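Local coordinates for divalent-cation tolerance protein CutA (PDB 1VHF), which probably takes part in resistance to heavy metals, and may bind copper, as a homotrimer, at residues A[27-39]-A[50-63]. Sequence-based numbering, arbitrary orientation.
Sequences RLIACFNAFEIRS and DKEWAAIFKTTEEK
Cys31 to Ser39 pairs with Asp50 to Lys58 as two antiparallel strands, their axes 4.5 Å apart at closest and their directions 144° from each other, which is the twist of a long ribbon. Hydrogen-bonded pairs run from Cys31–Lys58 through Asn33–Ile56, Phe35–Ala54 and Ile37–Glu52 to Ser39–Asp50. Past the Cys31–Lys58 pair, Ala30 N donates to Lys58 O, and Thr59 OG1 to Leu28 O at 2.7 Å.

On the face carrying Phe32, Ala34 and Glu36, the Trp53 indole lies flat over the neighbouring strand: Glu36 CA sits 4.0 Å from the centroid of its five-membered ring, a CH-pi contact, and Phe35 C lies over the same face, near the rim. The Glu36 chain reaches across the indole with CG 3.6 Å from Trp53 NE1, its carboxylate turned nearly parallel to the ring. Further along, Phe57 CD1 touches both Phe32 CB and Ile29 CD1, and Ile29 and Phe32 pack against helix 13-25.

On the face of Phe35, Ile37 and Ser39, Ala54 CB stands over one side of the Phe35 ring, 4.1 Å from its centroid, and also touches Ile37 CG2. Ser39 OG, set between its own N and carbonyl carbon (chi1 57°), gives a 2.7 Å bond to the anti lone pair of Glu52 OE1; Tyr77 and Thr9 hold OE2, so this buried carboxylate is gripped at both oxygens. A water donates to Asn33 OD1; its link to Lys58 NZ is doubtful.

Strand 46-60 also bonds to strand 3-10, leaving 31-43 at the sheet edge within the chain. This is the long beta hairpin of the CutA fold, a ferredoxin-like alpha/beta sandwich related to GlnB, joining the first helix to the second.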
loop_
_atom_site.group_PDB
_atom_site.type_symbol
_atom_site.label_atom_id
_atom_site.label_comp_id
_atom_site.label_asym_id
_atom_site.label_seq_id
_atom_site.Cartn_x
_atom_site.Cartn_y
_atom_site.Cartn_z
ATOM N N ARG A 27 -5.672 5.491 11.145
ATOM C CA ARG A 27 -6.587 4.366 11.233
ATOM C C ARG A 27 -7.256 4.113 9.901
ATOM O O ARG A 27 -8.389 3.612 9.805
ATOM C CB ARG A 27 -7.567 4.528 12.407
ATOM C CG ARG A 27 -6.824 4.662 13.749
ATOM C CD ARG A 27 -7.794 4.412 14.914
ATOM N NE ARG A 27 -7.155 4.757 16.195
ATOM C CZ ARG A 27 -6.281 4.021 16.856
ATOM N NH1 ARG A 27 -5.886 2.845 16.423
ATOM N NH2 ARG A 27 -5.773 4.482 18.009
ATOM N N LEU A 28 -6.449 4.284 8.827
ATOM C CA LEU A 28 -6.933 4.071 7.475
ATOM C C LEU A 28 -6.686 2.641 7.010
ATOM O O LEU A 28 -7.306 2.197 6.041
ATOM C CB LEU A 28 -6.345 5.039 6.455
ATOM C CG LEU A 28 -6.798 6.497 6.645
ATOM C CD1 LEU A 28 -6.045 7.385 5.668
ATOM C CD2 LEU A 28 -8.292 6.642 6.424
ATOM N N ILE A 29 -5.728 1.988 7.643
ATOM C CA ILE A 29 -5.359 0.615 7.345
ATOM C C ILE A 29 -5.222 -0.135 8.678
ATOM O O ILE A 29 -5.026 0.449 9.741
ATOM C CB ILE A 29 -4.018 0.469 6.593
ATOM C CG1 ILE A 29 -2.830 0.958 7.445
ATOM C CG2 ILE A 29 -4.032 1.231 5.260
ATOM C CD1 ILE A 29 -1.479 0.735 6.778
ATOM N N ALA A 30 -5.372 -1.471 8.587
ATOM C CA ALA A 30 -5.220 -2.323 9.752
ATOM C C ALA A 30 -3.760 -2.734 9.934
ATOM O O ALA A 30 -3.295 -3.005 11.023
ATOM C CB ALA A 30 -6.086 -3.576 9.596
ATOM N N CYS A 31 -3.042 -2.860 8.789
ATOM C CA CYS A 31 -1.638 -3.226 8.864
ATOM C C CYS A 31 -1.009 -3.116 7.473
ATOM O O CYS A 31 -1.747 -2.931 6.505
ATOM C CB CYS A 31 -1.509 -4.677 9.331
ATOM S SG CYS A 31 -2.543 -5.841 8.469
ATOM N N PHE A 32 0.302 -3.216 7.438
ATOM C CA PHE A 32 0.971 -3.230 6.148
ATOM C C PHE A 32 2.053 -4.305 6.208
ATOM O O PHE A 32 2.561 -4.652 7.278
ATOM C CB PHE A 32 1.612 -1.874 5.787
ATOM C CG PHE A 32 2.777 -1.473 6.632
ATOM C CD1 PHE A 32 4.060 -1.926 6.367
ATOM C CD2 PHE A 32 2.603 -0.594 7.718
ATOM C CE1 PHE A 32 5.143 -1.572 7.158
ATOM C CE2 PHE A 32 3.677 -0.235 8.488
ATOM C CZ PHE A 32 4.961 -0.716 8.252
ATOM N N ASN A 33 2.405 -4.805 5.020
ATOM C CA ASN A 33 3.521 -5.744 4.835
ATOM C C ASN A 33 4.419 -5.141 3.739
ATOM O O ASN A 33 3.899 -4.890 2.645
ATOM C CB ASN A 33 3.063 -7.133 4.414
ATOM C CG ASN A 33 2.366 -7.942 5.468
ATOM O OD1 ASN A 33 1.859 -9.028 5.146
ATOM N ND2 ASN A 33 2.305 -7.544 6.728
ATOM N N ALA A 34 5.694 -4.881 4.010
ATOM C CA ALA A 34 6.547 -4.258 2.983
ATOM C C ALA A 34 7.763 -5.143 2.730
ATOM O O ALA A 34 8.221 -5.891 3.604
ATOM C CB ALA A 34 6.991 -2.874 3.462
ATOM N N PHE A 35 8.300 -5.083 1.507
ATOM C CA PHE A 35 9.442 -5.925 1.154
ATOM C C PHE A 35 10.232 -5.312 -0.011
ATOM O O PHE A 35 9.713 -4.507 -0.792
ATOM C CB PHE A 35 9.033 -7.357 0.736
ATOM C CG PHE A 35 7.937 -7.436 -0.290
ATOM C CD1 PHE A 35 6.605 -7.230 0.057
ATOM C CD2 PHE A 35 8.239 -7.747 -1.625
ATOM C CE1 PHE A 35 5.592 -7.272 -0.869
ATOM C CE2 PHE A 35 7.216 -7.899 -2.552
ATOM C CZ PHE A 35 5.903 -7.630 -2.197
ATOM N N GLU A 36 11.523 -5.603 -0.041
ATOM C CA GLU A 36 12.397 -5.027 -1.065
ATOM C C GLU A 36 12.162 -5.688 -2.414
ATOM O O GLU A 36 11.983 -6.922 -2.517
ATOM C CB GLU A 36 13.878 -5.167 -0.637
ATOM C CG GLU A 36 14.768 -4.225 -1.438
ATOM C CD GLU A 36 16.242 -4.376 -1.052
ATOM O OE1 GLU A 36 16.540 -5.099 -0.075
ATOM O OE2 GLU A 36 17.039 -3.750 -1.785
ATOM N N ILE A 37 12.219 -4.859 -3.456
ATOM C CA ILE A 37 12.048 -5.316 -4.820
ATOM C C ILE A 37 13.067 -4.704 -5.765
ATOM O O ILE A 37 13.699 -3.677 -5.479
ATOM C CB ILE A 37 10.641 -4.983 -5.383
ATOM C CG1 ILE A 37 10.358 -3.491 -5.318
ATOM C CG2 ILE A 37 9.566 -5.756 -4.609
ATOM C CD1 ILE A 37 9.176 -3.104 -6.196
ATOM N N ARG A 38 13.262 -5.431 -6.880
ATOM C CA ARG A 38 14.000 -4.823 -8.012
ATOM C C ARG A 38 12.898 -4.498 -9.019
ATOM O O ARG A 38 11.925 -5.278 -9.151
ATOM C CB ARG A 38 14.908 -5.882 -8.647
ATOM C CG ARG A 38 15.967 -6.396 -7.703
ATOM C CD ARG A 38 17.013 -5.323 -7.444
ATOM N NE ARG A 38 18.203 -5.971 -6.856
ATOM C CZ ARG A 38 19.401 -5.409 -6.913
ATOM N NH1 ARG A 38 19.517 -4.237 -7.546
ATOM N NH2 ARG A 38 20.482 -5.988 -6.406
ATOM N N SER A 39 12.996 -3.389 -9.727
ATOM C CA SER A 39 11.961 -3.080 -10.713
ATOM C C SER A 39 12.636 -2.650 -12.018
ATOM O O SER A 39 13.820 -2.328 -12.043
ATOM C CB SER A 39 11.091 -1.941 -10.193
ATOM O OG SER A 39 11.844 -0.795 -9.892
ATOM N N ASP A 50 15.818 -0.438 -11.244
ATOM C CA ASP A 50 15.734 0.304 -10.015
ATOM C C ASP A 50 15.534 -0.665 -8.825
ATOM O O ASP A 50 15.379 -1.856 -9.050
ATOM C CB ASP A 50 14.490 1.192 -10.132
ATOM C CG ASP A 50 14.355 2.408 -9.293
ATOM O OD1 ASP A 50 15.221 2.670 -8.406
ATOM O OD2 ASP A 50 13.352 3.166 -9.423
ATOM N N LYS A 51 15.768 -0.097 -7.680
ATOM C CA LYS A 51 15.633 -0.828 -6.393
ATOM C C LYS A 51 14.586 -0.023 -5.629
ATOM O O LYS A 51 14.687 1.205 -5.522
ATOM C CB LYS A 51 16.942 -0.816 -5.618
ATOM C CG LYS A 51 18.030 -1.741 -6.149
ATOM C CD LYS A 51 19.245 -1.589 -5.229
ATOM C CE LYS A 51 20.439 -2.402 -5.631
ATOM N NZ LYS A 51 20.929 -2.129 -7.008
ATOM N N GLU A 52 13.538 -0.693 -5.200
ATOM C CA GLU A 52 12.430 -0.040 -4.482
ATOM C C GLU A 52 11.923 -0.951 -3.376
ATOM O O GLU A 52 12.471 -2.013 -3.107
ATOM C CB GLU A 52 11.260 0.201 -5.456
ATOM C CG GLU A 52 11.518 1.217 -6.568
ATOM C CD GLU A 52 10.273 1.308 -7.435
ATOM O OE1 GLU A 52 10.042 0.489 -8.333
ATOM O OE2 GLU A 52 9.371 2.081 -7.011
ATOM N N TRP A 53 10.953 -0.412 -2.601
ATOM C CA TRP A 53 10.256 -1.213 -1.596
ATOM C C TRP A 53 8.780 -1.252 -1.984
ATOM O O TRP A 53 8.197 -0.217 -2.290
ATOM C CB TRP A 53 10.381 -0.666 -0.155
ATOM C CG TRP A 53 11.671 -1.177 0.460
ATOM C CD1 TRP A 53 12.942 -0.852 0.086
ATOM C CD2 TRP A 53 11.803 -2.129 1.500
ATOM N NE1 TRP A 53 13.857 -1.551 0.828
ATOM C CE2 TRP A 53 13.180 -2.332 1.735
ATOM C CE3 TRP A 53 10.870 -2.802 2.300
ATOM C CZ2 TRP A 53 13.651 -3.234 2.692
ATOM C CZ3 TRP A 53 11.324 -3.678 3.265
ATOM C CH2 TRP A 53 12.715 -3.877 3.450
ATOM N N ALA A 54 8.206 -2.438 -1.986
ATOM C CA ALA A 54 6.794 -2.594 -2.264
ATOM C C ALA A 54 6.088 -2.718 -0.900
ATOM O O ALA A 54 6.733 -3.140 0.071
ATOM C CB ALA A 54 6.572 -3.880 -3.041
ATOM N N ALA A 55 4.807 -2.399 -0.910
ATOM C CA ALA A 55 4.037 -2.617 0.301
ATOM C C ALA A 55 2.605 -2.936 -0.084
ATOM O O ALA A 55 2.051 -2.497 -1.080
ATOM C CB ALA A 55 4.045 -1.376 1.185
ATOM N N ILE A 56 2.034 -3.783 0.778
ATOM C CA ILE A 56 0.621 -4.151 0.685
ATOM C C ILE A 56 -0.016 -3.565 1.966
ATOM O O ILE A 56 0.454 -3.843 3.075
ATOM C CB ILE A 56 0.258 -5.602 0.524
ATOM C CG1 ILE A 56 0.856 -6.582 1.505
ATOM C CG2 ILE A 56 0.559 -6.056 -0.939
ATOM C CD1 ILE A 56 0.024 -7.849 1.706
ATOM N N PHE A 57 -1.070 -2.834 1.761
ATOM C CA PHE A 57 -1.816 -2.157 2.857
ATOM C C PHE A 57 -3.163 -2.866 2.977
ATOM O O PHE A 57 -3.881 -2.921 1.967
ATOM C CB PHE A 57 -2.018 -0.689 2.485
ATOM C CG PHE A 57 -0.726 0.055 2.312
ATOM C CD1 PHE A 57 0.070 0.353 3.395
ATOM C CD2 PHE A 57 -0.315 0.444 1.042
ATOM C CE1 PHE A 57 1.252 1.073 3.259
ATOM C CE2 PHE A 57 0.859 1.162 0.888
ATOM C CZ PHE A 57 1.641 1.466 1.987
ATOM N N LYS A 58 -3.438 -3.426 4.139
ATOM C CA LYS A 58 -4.707 -4.162 4.299
ATOM C C LYS A 58 -5.746 -3.289 4.971
ATOM O O LYS A 58 -5.482 -2.654 6.002
ATOM C CB LYS A 58 -4.467 -5.419 5.185
ATOM C CG LYS A 58 -3.614 -6.427 4.387
ATOM C CD LYS A 58 -3.037 -7.517 5.270
ATOM C CE LYS A 58 -1.590 -7.133 5.604
ATOM N NZ LYS A 58 -1.227 -7.558 6.967
ATOM N N THR A 59 -6.932 -3.197 4.327
ATOM C CA THR A 59 -7.982 -2.391 4.948
ATOM C C THR A 59 -9.336 -2.914 4.459
ATOM O O THR A 59 -9.381 -3.994 3.883
ATOM C CB THR A 59 -7.757 -0.904 4.655
ATOM O OG1 THR A 59 -8.604 -0.130 5.518
ATOM C CG2 THR A 59 -8.049 -0.537 3.201
ATOM N N THR A 60 -10.390 -2.167 4.797
ATOM C CA THR A 60 -11.720 -2.604 4.341
ATOM C C THR A 60 -12.112 -1.870 3.095
ATOM O O THR A 60 -11.614 -0.807 2.747
ATOM C CB THR A 60 -12.735 -2.353 5.481
ATOM O OG1 THR A 60 -12.829 -0.944 5.714
ATOM C CG2 THR A 60 -12.364 -3.123 6.731
ATOM N N GLU A 61 -13.078 -2.433 2.321
ATOM C CA GLU A 61 -13.540 -1.729 1.124
ATOM C C GLU A 61 -14.027 -0.318 1.438
ATOM O O GLU A 61 -13.871 0.591 0.598
ATOM C CB GLU A 61 -14.719 -2.513 0.523
ATOM C CG GLU A 61 -14.350 -3.789 -0.186
ATOM C CD GLU A 61 -15.651 -4.461 -0.645
ATOM O OE1 GLU A 61 -16.598 -4.382 0.173
ATOM O OE2 GLU A 61 -15.686 -4.891 -1.803
ATOM N N GLU A 62 -14.652 -0.107 2.592
ATOM C CA GLU A 62 -15.177 1.201 2.985
ATOM C C GLU A 62 -14.110 2.266 3.102
ATOM O O GLU A 62 -14.394 3.440 2.883
ATOM C CB GLU A 62 -15.981 1.107 4.284
ATOM N N LYS A 63 -12.872 1.870 3.411
ATOM C CA LYS A 63 -11.785 2.820 3.527
ATOM C C LYS A 63 -10.999 2.972 2.238
ATOM O O LYS A 63 -10.066 3.793 2.228
ATOM C CB LYS A 63 -10.826 2.333 4.644
ATOM C CG LYS A 63 -11.479 2.372 6.024
ATOM C CD LYS A 63 -11.430 3.817 6.553
ATOM C CE LYS A 63 -11.826 3.836 8.025
ATOM N NZ LYS A 63 -12.868 4.873 8.276
HETATM O O HOH W 1 -0.433 -9.890 6.323
HETATM O O HOH W 2 18.072 -3.107 -10.015
#